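DNA repair protein XRCC1 (Homo sapiens, PDB 3LQC) acts, here through its N-terminal domain, as a scaffold that assembles DNA single-strand break repair complexes and binds poly-ADP-ribosylated PARP1, limiting PARP1 activity. Local coordinates at residues Gly73-Gly78 against Arg124-Lys129; Arg7-Cys12 against Val46-Lys51; Phe67-Val72 against Tyr84-Val89. All blocks are in the same frame, centred on the assembly; numbering follows the deposited sequence.

Contact 1: Gly73-Gly78 against Arg124-Lys129; sequences GSSAGG and RWDRVK. With NA (sodium ion), chain C; CO3 (carbonate ion), chain D.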
ATOM      1  N   GLY A  73      19.285  17.118  -5.230  1.00 17.44           N
ATOM      2  CA  GLY A  73      20.231  17.612  -4.251  1.00 18.54           C
ATOM      3  C   GLY A  73      20.913  18.873  -4.738  1.00 20.74           C
ATOM      4  O   GLY A  73      20.873  19.208  -5.921  1.00 20.22           O
ATOM      5  N   SER A  74      21.550  19.571  -3.811  1.00 19.27           N
ATOM      6  CA  SER A  74      22.214  20.817  -4.118  1.00 22.43           C
ATOM      7  C   SER A  74      23.667  20.646  -3.731  1.00 20.19           C
ATOM      8  O   SER A  74      23.970  20.446  -2.565  1.00 23.17           O
ATOM      9  CB  SER A  74      21.574  21.946  -3.310  1.00 22.87           C
ATOM     10  OG  SER A  74      21.723  23.188  -3.962  1.00 29.39           O
ATOM     11  N   SER A  75      24.563  20.707  -4.708  1.00 20.87           N
ATOM     12  CA  SER A  75      25.962  20.368  -4.473  1.00 18.22           C
ATOM     13  C   SER A  75      26.684  21.388  -3.601  1.00 22.04           C
ATOM     14  O   SER A  75      27.520  21.027  -2.772  1.00 26.97           O
ATOM     15  CB  SER A  75      26.705  20.173  -5.799  1.00 18.53           C
ATOM     16  OG  SER A  75      26.887  21.402  -6.479  1.00 20.34           O
ATOM     17  N   ALA A  76      26.373  22.662  -3.791  1.00 24.64           N
ATOM     18  CA  ALA A  76      27.010  23.717  -3.014  1.00 30.35           C
ATOM     19  C   ALA A  76      26.873  23.428  -1.521  1.00 29.77           C
ATOM     20  O   ALA A  76      25.776  23.196  -1.030  1.00 26.40           O
ATOM     21  CB  ALA A  76      26.389  25.069  -3.353  1.00 35.40           C
ATOM     22  N   GLY A  77      27.991  23.442  -0.804  1.00 29.67           N
ATOM     23  CA  GLY A  77      27.984  23.128   0.612  1.00 21.79           C
ATOM     24  C   GLY A  77      28.244  21.661   0.885  1.00 27.11           C
ATOM     25  O   GLY A  77      28.604  21.272   1.998  1.00 27.36           O
ATOM     26  N   GLY A  78      28.075  20.839  -0.142  1.00 23.28           N
ATOM     27  CA  GLY A  78      28.253  19.410  -0.002  1.00 26.50           C
ATOM     28  C   GLY A  78      26.902  18.734  -0.023  1.00 27.65           C
ATOM     29  O   GLY A  78      25.879  19.390   0.142  1.00 23.64           O
ATOM     30  N   ARG A 124      15.504  24.623  -6.928  1.00 27.62           N
ATOM     31  CA  ARG A 124      16.406  24.305  -8.032  1.00 27.41           C
ATOM     32  C   ARG A 124      17.502  23.382  -7.529  1.00 22.73           C
ATOM     33  O   ARG A 124      17.874  23.423  -6.353  1.00 20.57           O
ATOM     34  CB  ARG A 124      17.006  25.573  -8.634  1.00 29.95           C
ATOM     35  CG  ARG A 124      15.962  26.567  -9.099  1.00 37.05           C
ATOM     36  CD  ARG A 124      16.585  27.851  -9.623  1.00 49.03           C
ATOM     37  NE  ARG A 124      15.561  28.709 -10.204  1.00 61.07           N
ATOM     38  CZ  ARG A 124      15.182  28.663 -11.478  1.00 62.94           C
ATOM     39  NH1 ARG A 124      15.755  27.806 -12.314  1.00 57.81           N
ATOM     40  NH2 ARG A 124      14.236  29.482 -11.917  1.00 72.89           N
ATOM     41  N   TRP A 125      18.015  22.548  -8.422  1.00 21.37           N
ATOM     42  CA  TRP A 125      18.876  21.457  -8.011  1.00 19.57           C
ATOM     43  C   TRP A 125      19.920  21.199  -9.069  1.00 21.44           C
ATOM     44  O   TRP A 125      19.656  21.380 -10.252  1.00 25.68           O
ATOM     45  CB  TRP A 125      18.030  20.200  -7.817  1.00 19.99           C
ATOM     46  CG  TRP A 125      16.830  20.415  -6.940  1.00 19.12           C
ATOM     47  CD1 TRP A 125      15.544  20.655  -7.341  1.00 15.12           C
ATOM     48  CD2 TRP A 125      16.816  20.420  -5.507  1.00 19.36           C
ATOM     49  NE1 TRP A 125      14.734  20.796  -6.245  1.00 15.61           N
ATOM     50  CE2 TRP A 125      15.482  20.660  -5.114  1.00 17.62           C
ATOM     51  CE3 TRP A 125      17.796  20.246  -4.525  1.00 17.67           C
ATOM     52  CZ2 TRP A 125      15.112  20.724  -3.773  1.00 17.53           C
ATOM     53  CZ3 TRP A 125      17.424  20.308  -3.197  1.00 17.00           C
ATOM     54  CH2 TRP A 125      16.090  20.546  -2.831  1.00 17.76           C
ATOM     55  N   ASP A 126      21.109  20.782  -8.658  1.00 20.30           N
ATOM     56  CA  ASP A 126      22.120  20.380  -9.633  1.00 22.09           C
ATOM     57  C   ASP A 126      22.549  18.931  -9.434  1.00 21.01           C
ATOM     58  O   ASP A 126      23.512  18.470 -10.043  1.00 20.11           O
ATOM     59  CB  ASP A 126      23.324  21.326  -9.626  1.00 20.79           C
ATOM     60  CG  ASP A 126      24.091  21.297  -8.321  1.00 20.45           C
ATOM     61  OD1 ASP A 126      23.634  20.656  -7.356  1.00 24.34           O
ATOM     62  OD2 ASP A 126      25.160  21.932  -8.264  1.00 22.98           O
ATOM     63  N   ARG A 127      21.823  18.224  -8.574  1.00 18.07           N
ATOM     64  CA  ARG A 127      21.966  16.778  -8.451  1.00 19.12           C
ATOM     65  C   ARG A 127      20.616  16.086  -8.629  1.00 17.87           C
ATOM     66  O   ARG A 127      19.645  16.397  -7.936  1.00 21.64           O
ATOM     67  CB  ARG A 127      22.581  16.404  -7.105  1.00 20.27           C
ATOM     68  CG  ARG A 127      23.974  16.965  -6.894  1.00 19.38           C
ATOM     69  CD  ARG A 127      24.973  16.343  -7.851  1.00 17.33           C
ATOM     70  NE  ARG A 127      26.318  16.875  -7.629  1.00 21.05           N
ATOM     71  CZ  ARG A 127      26.841  17.895  -8.305  1.00 21.38           C
ATOM     72  NH1 ARG A 127      26.137  18.493  -9.255  1.00 19.72           N
ATOM     73  NH2 ARG A 127      28.070  18.315  -8.035  1.00 19.15           N
ATOM     74  N   VAL A 128      20.553  15.166  -9.581  1.00 17.73           N
ATOM     75  CA  VAL A 128      19.363  14.366  -9.799  1.00 14.99           C
ATOM     76  C   VAL A 128      19.702  12.876  -9.652  1.00 19.43           C
ATOM     77  O   VAL A 128      20.503  12.323 -10.407  1.00 15.69           O
ATOM     78  CB  VAL A 128      18.734  14.629 -11.178  1.00 17.61           C
ATOM     79  CG1 VAL A 128      17.335  14.043 -11.231  1.00 19.89           C
ATOM     80  CG2 VAL A 128      18.678  16.129 -11.470  1.00 18.62           C
ATOM     81  N   LYS A 129      19.087  12.234  -8.669  1.00 17.52           N
ATOM     82  CA  LYS A 129      19.316  10.824  -8.421  1.00 16.91           C
ATOM     83  C   LYS A 129      18.068  10.036  -8.785  1.00 17.51           C
ATOM     84  O   LYS A 129      16.987  10.269  -8.229  1.00 17.42           O
ATOM     85  CB  LYS A 129      19.685  10.598  -6.950  1.00 14.28           C
ATOM     86  CG  LYS A 129      19.859   9.145  -6.570  1.00 14.99           C
ATOM     87  CD  LYS A 129      20.234   8.997  -5.106  1.00 16.72           C
ATOM     88  CE  LYS A 129      21.598   9.587  -4.822  1.00 16.68           C
ATOM     89  NZ  LYS A 129      22.131   9.113  -3.518  1.00 19.29           N
TER
HETATM   90 NA    NA C 278      23.775  21.463   0.063  1.00 19.36          NA
HETATM   91  C   CO3 D 190      22.000   5.785  -3.593  1.00 20.80           C
HETATM   92  O1  CO3 D 190      22.305   6.097  -4.818  1.00 24.13           O
HETATM   93  O2  CO3 D 190      22.349   6.582  -2.624  1.00 21.95           O
HETATM   94  O   HOH W   1      24.230  23.742  -5.471  1.00 24.75           O
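Gly73 pairs with Arg127 in antiparallel, hydrogen-bonded fashion, and its carbonyl serves two donors. Asp126 N reaches Gly73 O at 3.2 Å, almost straight off the end of the C=O, while Arg127 N reaches Gly73 O at 3.0 Å from above the carbonyl plane. Two successive residues facing one make this a classic beta bulge. Gly73 N is satisfied in turn by Arg127 O at 2.8 Å.

The carboxylate of Asp126 grips Ser75 with both oxygens. Asp126 OD1 offers its syn lone pair to Ser75 N (2.8 Å, N-H...O 153°); OD2 takes the hydroxyl Ser75 OG at 2.5 Å, also on its syn side. A water that accepts from Ala76 N gives Asp126 OD2 a further, weak bond. Ser75 CB stands 3.2 Å from Arg127 NH2, above one face of the guanidinium near its rim, and Arg127 NH1 donates to Asp126 O at 2.7 Å. Trp125 turns an edge of its ring to the Gly73 backbone and spends NE1 on Ala120 O.

The type II turn from Ser75 to Gly78 brings the carbonyls of Ala76 and Gly78 to a sodium ion also bound by Ser74 O. Asp126, through Ser75, ties the sodium-binding loop to strand 125-133; these donors and the Arg127 charge, in a long bridge with no N-H aimed at OD2, would be expected to favour its ionised form.

Contact 2: Arg7-Cys12 against Val46-Lys51; sequences RHVVSC and VLQLEK. With CO3 (carbonate ion), chain D.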
ATOM      1  N   ARG A   7      25.586   3.067  -7.404  1.00 21.20           N
ATOM      2  CA  ARG A   7      25.286   4.375  -7.954  1.00 18.60           C
ATOM      3  C   ARG A   7      26.227   4.715  -9.103  1.00 17.90           C
ATOM      4  O   ARG A   7      27.437   4.701  -8.940  1.00 21.51           O
ATOM      5  CB  ARG A   7      25.414   5.407  -6.844  1.00 16.99           C
ATOM      6  CG  ARG A   7      25.205   6.826  -7.269  1.00 18.23           C
ATOM      7  CD  ARG A   7      25.569   7.749  -6.115  1.00 18.71           C
ATOM      8  NE  ARG A   7      25.001   7.287  -4.855  1.00 17.23           N
ATOM      9  CZ  ARG A   7      25.634   7.343  -3.689  1.00 19.14           C
ATOM     10  NH1 ARG A   7      26.867   7.832  -3.622  1.00 18.23           N
ATOM     11  NH2 ARG A   7      25.044   6.893  -2.591  1.00 19.88           N
ATOM     12  N   HIS A   8      25.661   5.011 -10.265  1.00 16.69           N
ATOM     13  CA  HIS A   8      26.436   5.487 -11.400  1.00 19.33           C
ATOM     14  C   HIS A   8      26.334   7.004 -11.499  1.00 20.61           C
ATOM     15  O   HIS A   8      25.289   7.543 -11.865  1.00 17.25           O
ATOM     16  CB  HIS A   8      25.937   4.845 -12.692  1.00 21.03           C
ATOM     17  CG  HIS A   8      26.911   4.930 -13.826  1.00 24.69           C
ATOM     18  ND1 HIS A   8      26.624   5.580 -15.006  1.00 25.97           N
ATOM     19  CD2 HIS A   8      28.165   4.438 -13.963  1.00 29.15           C
ATOM     20  CE1 HIS A   8      27.658   5.485 -15.822  1.00 27.92           C
ATOM     21  NE2 HIS A   8      28.607   4.797 -15.214  1.00 29.68           N
ATOM     22  N   VAL A   9      27.426   7.682 -11.161  1.00 18.91           N
ATOM     23  CA  VAL A   9      27.479   9.137 -11.178  1.00 18.87           C
ATOM     24  C   VAL A   9      28.043   9.640 -12.508  1.00 23.20           C
ATOM     25  O   VAL A   9      29.057   9.135 -12.993  1.00 26.82           O
ATOM     26  CB  VAL A   9      28.340   9.661 -10.005  1.00 20.69           C
ATOM     27  CG1 VAL A   9      28.250  11.174  -9.889  1.00 16.48           C
ATOM     28  CG2 VAL A   9      27.895   9.007  -8.699  1.00 20.66           C
ATOM     29  N   VAL A  10      27.379  10.618 -13.112  1.00 20.57           N
ATOM     30  CA  VAL A  10      27.930  11.248 -14.304  1.00 22.31           C
ATOM     31  C   VAL A  10      27.762  12.758 -14.301  1.00 24.97           C
ATOM     32  O   VAL A  10      26.830  13.296 -13.692  1.00 22.44           O
ATOM     33  CB  VAL A  10      27.323  10.698 -15.617  1.00 26.21           C
ATOM     34  CG1 VAL A  10      27.387   9.182 -15.642  1.00 26.42           C
ATOM     35  CG2 VAL A  10      25.904  11.202 -15.811  1.00 22.67           C
ATOM     36  N   SER A  11      28.676  13.421 -15.004  1.00 26.15           N
ATOM     37  CA  SER A  11      28.622  14.859 -15.234  1.00 26.63           C
ATOM     38  C   SER A  11      27.860  15.166 -16.512  1.00 25.78           C
ATOM     39  O   SER A  11      28.101  14.553 -17.547  1.00 29.56           O
ATOM     40  CB  SER A  11      30.038  15.427 -15.338  1.00 28.95           C
ATOM     41  OG  SER A  11      30.813  15.013 -14.225  1.00 33.85           O
ATOM     42  N   CYS A  12      26.941  16.120 -16.428  1.00 31.00           N
ATOM     43  CA  CYS A  12      26.123  16.535 -17.565  1.00 32.91           C
ATOM     44  C   CYS A  12      26.593  17.892 -18.038  1.00 39.61           C
ATOM     45  O   CYS A  12      25.913  18.903 -17.832  1.00 44.11           O
ATOM     46  CB  CYS A  12      24.660  16.652 -17.148  1.00 29.93           C
ATOM     47  SG  CYS A  12      24.030  15.208 -16.305  1.00 28.41           S
ATOM     48  N   VAL A  46      23.242   9.054 -10.912  1.00 19.92           N
ATOM     49  CA  VAL A  46      23.200  10.431 -10.466  1.00 15.27           C
ATOM     50  C   VAL A  46      23.643  11.344 -11.593  1.00 19.68           C
ATOM     51  O   VAL A  46      24.704  11.147 -12.187  1.00 17.14           O
ATOM     52  CB  VAL A  46      24.076  10.667  -9.230  1.00 16.75           C
ATOM     53  CG1 VAL A  46      24.271  12.167  -8.999  1.00 18.56           C
ATOM     54  CG2 VAL A  46      23.446  10.018  -8.011  1.00 18.11           C
ATOM     55  N   LEU A  47      22.799  12.323 -11.899  1.00 17.24           N
ATOM     56  CA  LEU A  47      23.121  13.339 -12.880  1.00 18.52           C
ATOM     57  C   LEU A  47      23.648  14.554 -12.143  1.00 18.60           C
ATOM     58  O   LEU A  47      22.935  15.169 -11.348  1.00 16.33           O
ATOM     59  CB  LEU A  47      21.889  13.745 -13.689  1.00 18.54           C
ATOM     60  CG  LEU A  47      21.017  12.698 -14.382  1.00 19.33           C
ATOM     61  CD1 LEU A  47      19.860  13.405 -15.085  1.00 20.91           C
ATOM     62  CD2 LEU A  47      21.814  11.847 -15.360  1.00 19.25           C
ATOM     63  N   GLN A  48      24.909  14.873 -12.398  1.00 17.60           N
ATOM     64  CA  GLN A  48      25.533  16.077 -11.887  1.00 20.18           C
ATOM     65  C   GLN A  48      25.361  17.195 -12.909  1.00 22.73           C
ATOM     66  O   GLN A  48      26.028  17.218 -13.940  1.00 23.17           O
ATOM     67  CB  GLN A  48      27.015  15.827 -11.651  1.00 19.18           C
ATOM     68  CG  GLN A  48      27.288  14.856 -10.528  1.00 21.52           C
ATOM     69  CD  GLN A  48      28.770  14.676 -10.283  1.00 25.04           C
ATOM     70  OE1 GLN A  48      29.575  14.718 -11.218  1.00 27.41           O
ATOM     71  NE2 GLN A  48      29.140  14.474  -9.026  1.00 19.18           N
ATOM     72  N   LEU A  49      24.452  18.110 -12.621  1.00 19.06           N
ATOM     73  CA  LEU A  49      24.141  19.180 -13.546  1.00 24.21           C
ATOM     74  C   LEU A  49      25.110  20.340 -13.383  1.00 23.04           C
ATOM     75  O   LEU A  49      25.499  20.683 -12.267  1.00 18.68           O
ATOM     76  CB  LEU A  49      22.711  19.657 -13.320  1.00 23.20           C
ATOM     77  CG  LEU A  49      21.664  18.552 -13.310  1.00 21.26           C
ATOM     78  CD1 LEU A  49      20.290  19.166 -13.116  1.00 22.93           C
ATOM     79  CD2 LEU A  49      21.727  17.770 -14.597  1.00 23.36           C
ATOM     80  N   GLU A  50      25.507  20.933 -14.505  1.00 27.84           N
ATOM     81  CA  GLU A  50      26.392  22.088 -14.479  1.00 30.25           C
ATOM     82  C   GLU A  50      25.606  23.312 -14.021  1.00 30.48           C
ATOM     83  O   GLU A  50      26.080  24.114 -13.220  1.00 30.03           O
ATOM     84  CB  GLU A  50      27.002  22.331 -15.860  1.00 35.08           C
ATOM     85  CG  GLU A  50      28.274  23.160 -15.831  1.00 44.98           C
ATOM     86  CD  GLU A  50      28.729  23.600 -17.214  1.00 53.56           C
ATOM     87  OE1 GLU A  50      28.281  23.007 -18.221  1.00 53.26           O
ATOM     88  OE2 GLU A  50      29.541  24.546 -17.292  1.00 54.37           O
ATOM     89  N   LYS A  51      24.392  23.452 -14.532  1.00 30.22           N
ATOM     90  CA  LYS A  51      23.527  24.539 -14.105  1.00 34.73           C
ATOM     91  C   LYS A  51      22.346  23.961 -13.336  1.00 29.95           C
ATOM     92  O   LYS A  51      21.667  23.051 -13.814  1.00 27.22           O
ATOM     93  CB  LYS A  51      23.046  25.354 -15.310  1.00 36.29           C
TER
HETATM   94  C   CO3 D 190      22.000   5.785  -3.593  1.00 20.80           C
HETATM   95  O1  CO3 D 190      22.305   6.097  -4.818  1.00 24.13           O
HETATM   96  O2  CO3 D 190      22.349   6.582  -2.624  1.00 21.95           O
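Val9 to Ser11 run parallel beside Val46 to Gln48, the short strand axes 4.7 Å apart and inclined by 27°, with His8 O, Val10 N, Val10 O and Cys12 N bonded in turn to Val46 N, Val46 O, Gln48 N and Gln48 O.

On the face that carries Val9, Val46 and Gln48, the two valines lie side by side with their CG1 methyls meeting. Gln48 slants over Val9, bringing its amide NE2 to 3.5 Å from Val9 CG1, and turns OE1 to Ser11 OG for a weak bond of 3.3 Å. At the strand's start the methylenes of Arg7 run alongside Val46, Arg7 CD lying 3.6 Å from Val46 CG2. A bend at chi3 (-46°) then turns the guanidinium edge-on to a carbonate ion, probably from the crystallisation liquor: Arg7 NE gives its O1 a nearly straight bond of 2.9 Å, and Arg7 NH2 gives its O2 one of 2.7 Å. Ser44 and Lys129 also bind this anion, and Glu81 forms a salt bridge with Arg7 NH2.

The two parallel, neighbouring strands and the helices 17-25 and 28-36 in their connection make a beta-alpha-beta crossover, and strand 7-12 forms the outer edge of the five-stranded mixed sheet within this chain.

On the other face, Val10, Leu47 and Cys12 meet helix 17-25, while Leu49 packs on Val128. Cys12 SG packs 3.7 Å from Leu47 CB and 3.8 Å from Leu49 CD2 while joined to Cys20 in a disulfide that fastens strand to helix. Val10 CG2 meets Leu47 CD2 alongside, and the Val10 side chain also touches Cys20 and Leu24.

Contact 3: Phe67-Val72 against Tyr84-Val89; sequences FVEVLV and YEVLLV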
ATOM      1  N   PHE A  67      10.185  -0.473  -9.002  1.00 15.89           N
ATOM      2  CA  PHE A  67       9.937   0.855  -8.444  1.00 16.93           C
ATOM      3  C   PHE A  67      10.950   1.838  -8.986  1.00 17.23           C
ATOM      4  O   PHE A  67      12.073   1.463  -9.285  1.00 21.57           O
ATOM      5  CB  PHE A  67      10.038   0.848  -6.917  1.00 15.36           C
ATOM      6  CG  PHE A  67       9.395  -0.333  -6.269  1.00 16.73           C
ATOM      7  CD1 PHE A  67       8.049  -0.593  -6.456  1.00 12.31           C
ATOM      8  CD2 PHE A  67      10.139  -1.184  -5.459  1.00 19.52           C
ATOM      9  CE1 PHE A  67       7.454  -1.680  -5.860  1.00 14.08           C
ATOM     10  CE2 PHE A  67       9.547  -2.289  -4.855  1.00 18.16           C
ATOM     11  CZ  PHE A  67       8.202  -2.534  -5.053  1.00 14.50           C
ATOM     12  N   VAL A  68      10.550   3.098  -9.108  1.00 19.92           N
ATOM     13  CA  VAL A  68      11.478   4.160  -9.473  1.00 16.70           C
ATOM     14  C   VAL A  68      11.251   5.355  -8.561  1.00 18.70           C
ATOM     15  O   VAL A  68      10.111   5.695  -8.246  1.00 16.12           O
ATOM     16  CB  VAL A  68      11.314   4.606 -10.933  1.00 15.80           C
ATOM     17  CG1 VAL A  68      12.380   5.619 -11.284  1.00 16.75           C
ATOM     18  CG2 VAL A  68      11.391   3.421 -11.870  1.00 14.35           C
ATOM     19  N   GLU A  69      12.342   5.978  -8.125  1.00 16.50           N
ATOM     20  CA  GLU A  69      12.266   7.154  -7.269  1.00 16.36           C
ATOM     21  C   GLU A  69      13.204   8.228  -7.810  1.00 19.55           C
ATOM     22  O   GLU A  69      14.282   7.916  -8.310  1.00 17.98           O
ATOM     23  CB  GLU A  69      12.671   6.783  -5.843  1.00 17.15           C
ATOM     24  CG  GLU A  69      12.625   7.917  -4.833  1.00 16.17           C
ATOM     25  CD  GLU A  69      13.315   7.540  -3.541  1.00 17.28           C
ATOM     26  OE1 GLU A  69      12.995   8.134  -2.488  1.00 17.43           O
ATOM     27  OE2 GLU A  69      14.167   6.628  -3.580  1.00 14.42           O
ATOM     28  N   VAL A  70      12.797   9.490  -7.718  1.00 17.24           N
ATOM     29  CA  VAL A  70      13.674  10.574  -8.134  1.00 16.77           C
ATOM     30  C   VAL A  70      13.924  11.510  -6.974  1.00 15.70           C
ATOM     31  O   VAL A  70      12.987  12.044  -6.388  1.00 21.53           O
ATOM     32  CB  VAL A  70      13.124  11.359  -9.348  1.00 18.72           C
ATOM     33  CG1 VAL A  70      14.063  12.512  -9.710  1.00 14.31           C
ATOM     34  CG2 VAL A  70      12.954  10.436 -10.541  1.00 19.15           C
ATOM     35  N   LEU A  71      15.193  11.690  -6.634  1.00 13.48           N
ATOM     36  CA  LEU A  71      15.578  12.613  -5.581  1.00 16.14           C
ATOM     37  C   LEU A  71      16.463  13.711  -6.162  1.00 16.78           C
ATOM     38  O   LEU A  71      17.081  13.541  -7.220  1.00 18.05           O
ATOM     39  CB  LEU A  71      16.288  11.881  -4.438  1.00 12.85           C
ATOM     40  CG  LEU A  71      15.597  10.619  -3.915  1.00 16.66           C
ATOM     41  CD1 LEU A  71      16.110   9.385  -4.646  1.00 15.15           C
ATOM     42  CD2 LEU A  71      15.779  10.463  -2.400  1.00 13.34           C
ATOM     43  N   VAL A  72      16.522  14.839  -5.472  1.00 14.77           N
ATOM     44  CA  VAL A  72      17.297  15.974  -5.955  1.00 17.04           C
ATOM     45  C   VAL A  72      18.193  16.474  -4.851  1.00 16.57           C
ATOM     46  O   VAL A  72      17.910  16.273  -3.675  1.00 18.78           O
ATOM     47  CB  VAL A  72      16.396  17.119  -6.417  1.00 18.35           C
ATOM     48  CG1 VAL A  72      15.885  16.838  -7.818  1.00 14.85           C
ATOM     49  CG2 VAL A  72      15.243  17.305  -5.436  1.00 13.83           C
ATOM     50  N   TYR A  84      19.749  14.467   0.187  1.00 19.08           N
ATOM     51  CA  TYR A  84      18.871  14.452  -0.978  1.00 16.63           C
ATOM     52  C   TYR A  84      17.423  14.594  -0.557  1.00 19.06           C
ATOM     53  O   TYR A  84      16.983  14.030   0.443  1.00 21.02           O
ATOM     54  CB  TYR A  84      19.068  13.200  -1.838  1.00 17.38           C
ATOM     55  CG  TYR A  84      20.237  13.324  -2.779  1.00 16.81           C
ATOM     56  CD1 TYR A  84      21.533  13.122  -2.327  1.00 14.56           C
ATOM     57  CD2 TYR A  84      20.050  13.663  -4.112  1.00 15.96           C
ATOM     58  CE1 TYR A  84      22.608  13.248  -3.174  1.00 16.90           C
ATOM     59  CE2 TYR A  84      21.126  13.784  -4.980  1.00 13.77           C
ATOM     60  CZ  TYR A  84      22.402  13.578  -4.502  1.00 17.17           C
ATOM     61  OH  TYR A  84      23.488  13.701  -5.339  1.00 19.99           O
ATOM     62  N   GLU A  85      16.691  15.369  -1.335  1.00 22.28           N
ATOM     63  CA  GLU A  85      15.294  15.618  -1.081  1.00 17.26           C
ATOM     64  C   GLU A  85      14.527  14.821  -2.126  1.00 18.92           C
ATOM     65  O   GLU A  85      14.955  14.745  -3.274  1.00 16.75           O
ATOM     66  CB  GLU A  85      15.030  17.116  -1.239  1.00 20.43           C
ATOM     67  CG  GLU A  85      14.085  17.693  -0.210  1.00 30.83           C
ATOM     68  CD  GLU A  85      14.433  17.271   1.202  1.00 25.93           C
ATOM     69  OE1 GLU A  85      15.527  17.626   1.689  1.00 25.95           O
ATOM     70  OE2 GLU A  85      13.599  16.583   1.828  1.00 28.60           O
ATOM     71  N   VAL A  86      13.413  14.205  -1.740  1.00 20.34           N
ATOM     72  CA  VAL A  86      12.606  13.477  -2.716  1.00 19.33           C
ATOM     73  C   VAL A  86      11.864  14.431  -3.647  1.00 18.65           C
ATOM     74  O   VAL A  86      11.171  15.347  -3.209  1.00 22.98           O
ATOM     75  CB  VAL A  86      11.586  12.514  -2.059  1.00 16.42           C
ATOM     76  CG1 VAL A  86      10.744  11.839  -3.119  1.00 15.32           C
ATOM     77  CG2 VAL A  86      12.297  11.473  -1.233  1.00 16.82           C
ATOM     78  N   LEU A  87      12.020  14.206  -4.941  1.00 17.33           N
ATOM     79  CA  LEU A  87      11.254  14.934  -5.926  1.00 18.17           C
ATOM     80  C   LEU A  87      10.054  14.087  -6.339  1.00 22.09           C
ATOM     81  O   LEU A  87       8.906  14.498  -6.189  1.00 24.27           O
ATOM     82  CB  LEU A  87      12.120  15.262  -7.140  1.00 12.87           C
ATOM     83  CG  LEU A  87      11.375  16.122  -8.145  1.00 15.40           C
ATOM     84  CD1 LEU A  87      11.100  17.465  -7.509  1.00 17.57           C
ATOM     85  CD2 LEU A  87      12.171  16.263  -9.422  1.00 19.14           C
ATOM     86  N   LEU A  88      10.325  12.899  -6.871  1.00 22.09           N
ATOM     87  CA  LEU A  88       9.258  11.952  -7.170  1.00 21.75           C
ATOM     88  C   LEU A  88       9.365  10.770  -6.229  0.97 19.55           C
ATOM     89  O   LEU A  88      10.343  10.023  -6.251  0.97 20.22           O
ATOM     90  CB  LEU A  88       9.302  11.465  -8.622  1.00 23.54           C
ATOM     91  CG  LEU A  88       8.313  10.324  -8.907  1.00 21.44           C
ATOM     92  CD1 LEU A  88       6.890  10.788  -8.703  1.00 21.47           C
ATOM     93  CD2 LEU A  88       8.489   9.766 -10.294  1.00 23.80           C
ATOM     94  N   VAL A  89       8.346  10.609  -5.404  0.84 16.40           N
ATOM     95  CA  VAL A  89       8.309   9.542  -4.429  0.84 17.13           C
ATOM     96  C   VAL A  89       8.396   8.169  -5.115  0.84 15.83           C
ATOM     97  O   VAL A  89       8.006   8.018  -6.273  0.84 15.05           O
ATOM     98  CB  VAL A  89       7.036   9.676  -3.583  0.84 19.18           C
ATOM     99  CG1 VAL A  89       5.913   8.795  -4.134  0.84 18.71           C
ATOM    100  CG2 VAL A  89       7.342   9.366  -2.140  0.84 19.96           C
TER
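Val72 and Glu85 form an antiparallel hydrogen-bonded pair, Val72 N to Glu85 O at 2.7 Å and Glu85 N to Val72 O at 2.8 Å. Farther along, Val70 N donates to Leu88 O, while Val70 O accepts both Leu87 N and Leu88 N, each at 2.8 Å with N-H...O angles of 145° and 147°. Leu87 and Leu88 both face Val70, shifting the register by one: a classic beta bulge. Tyr84 CA adds a CA-H...O contact to Val72 O.

The pairing builds the beta hairpin of strands 67-73 and 85-92. Strand 85-92 is the outermost strand of the sheet within this chain, which turns a corner at Leu87 and Leu88.

Apolar packing divides between the faces. Beside Val70 and Val72, Leu87 CD2 comes 4.1 Å from Val72 CG1. Leu87 CG, lying anti to the backbone N (chi1 -175°), leads the side chain obliquely across Val72, with CD2 also near Val70 CG1, and on to Ile55. On the Leu71 face, Leu71 CD2 slants across Val86 CG2 at 3.8 Å, and apolar side chains of another protein's chain pack on both.

Among mixed contacts, the ring of Tyr84 turns an edge to Leu71 C and Val72 N and lies in cation-pi contact with Lys129; Tyr84 CD2 is 3.4 Å from Val72 C. Glu69 OE1 sits 3.6 Å from Val86 CG2, and Glu69 OE2 is hydrogen-bonded to the backbone of that other protein's chain.

In the fold
From the N terminus, contact 2 comes first: strand 7-12 and strand 42-49 close a loop that holds helices 17-25 and 28-36. It is complete before the others begin. Contact 3 then forms the hairpin of strands 67-73 and 85-92, and contact 1 crosses it, since 73-78 lies between the hairpin's segments and its partner 124-129 comes after them. In space, strand 125-133 sits between strands 42-49 and 67-73, bonding Leu47 and Leu49 of contact 2 on one side and Leu71 of contact 3 on the other. All three contacts therefore reach the same mixed sheet, and the carbonate bridges contacts 1 and 2 through Lys129 and Arg7.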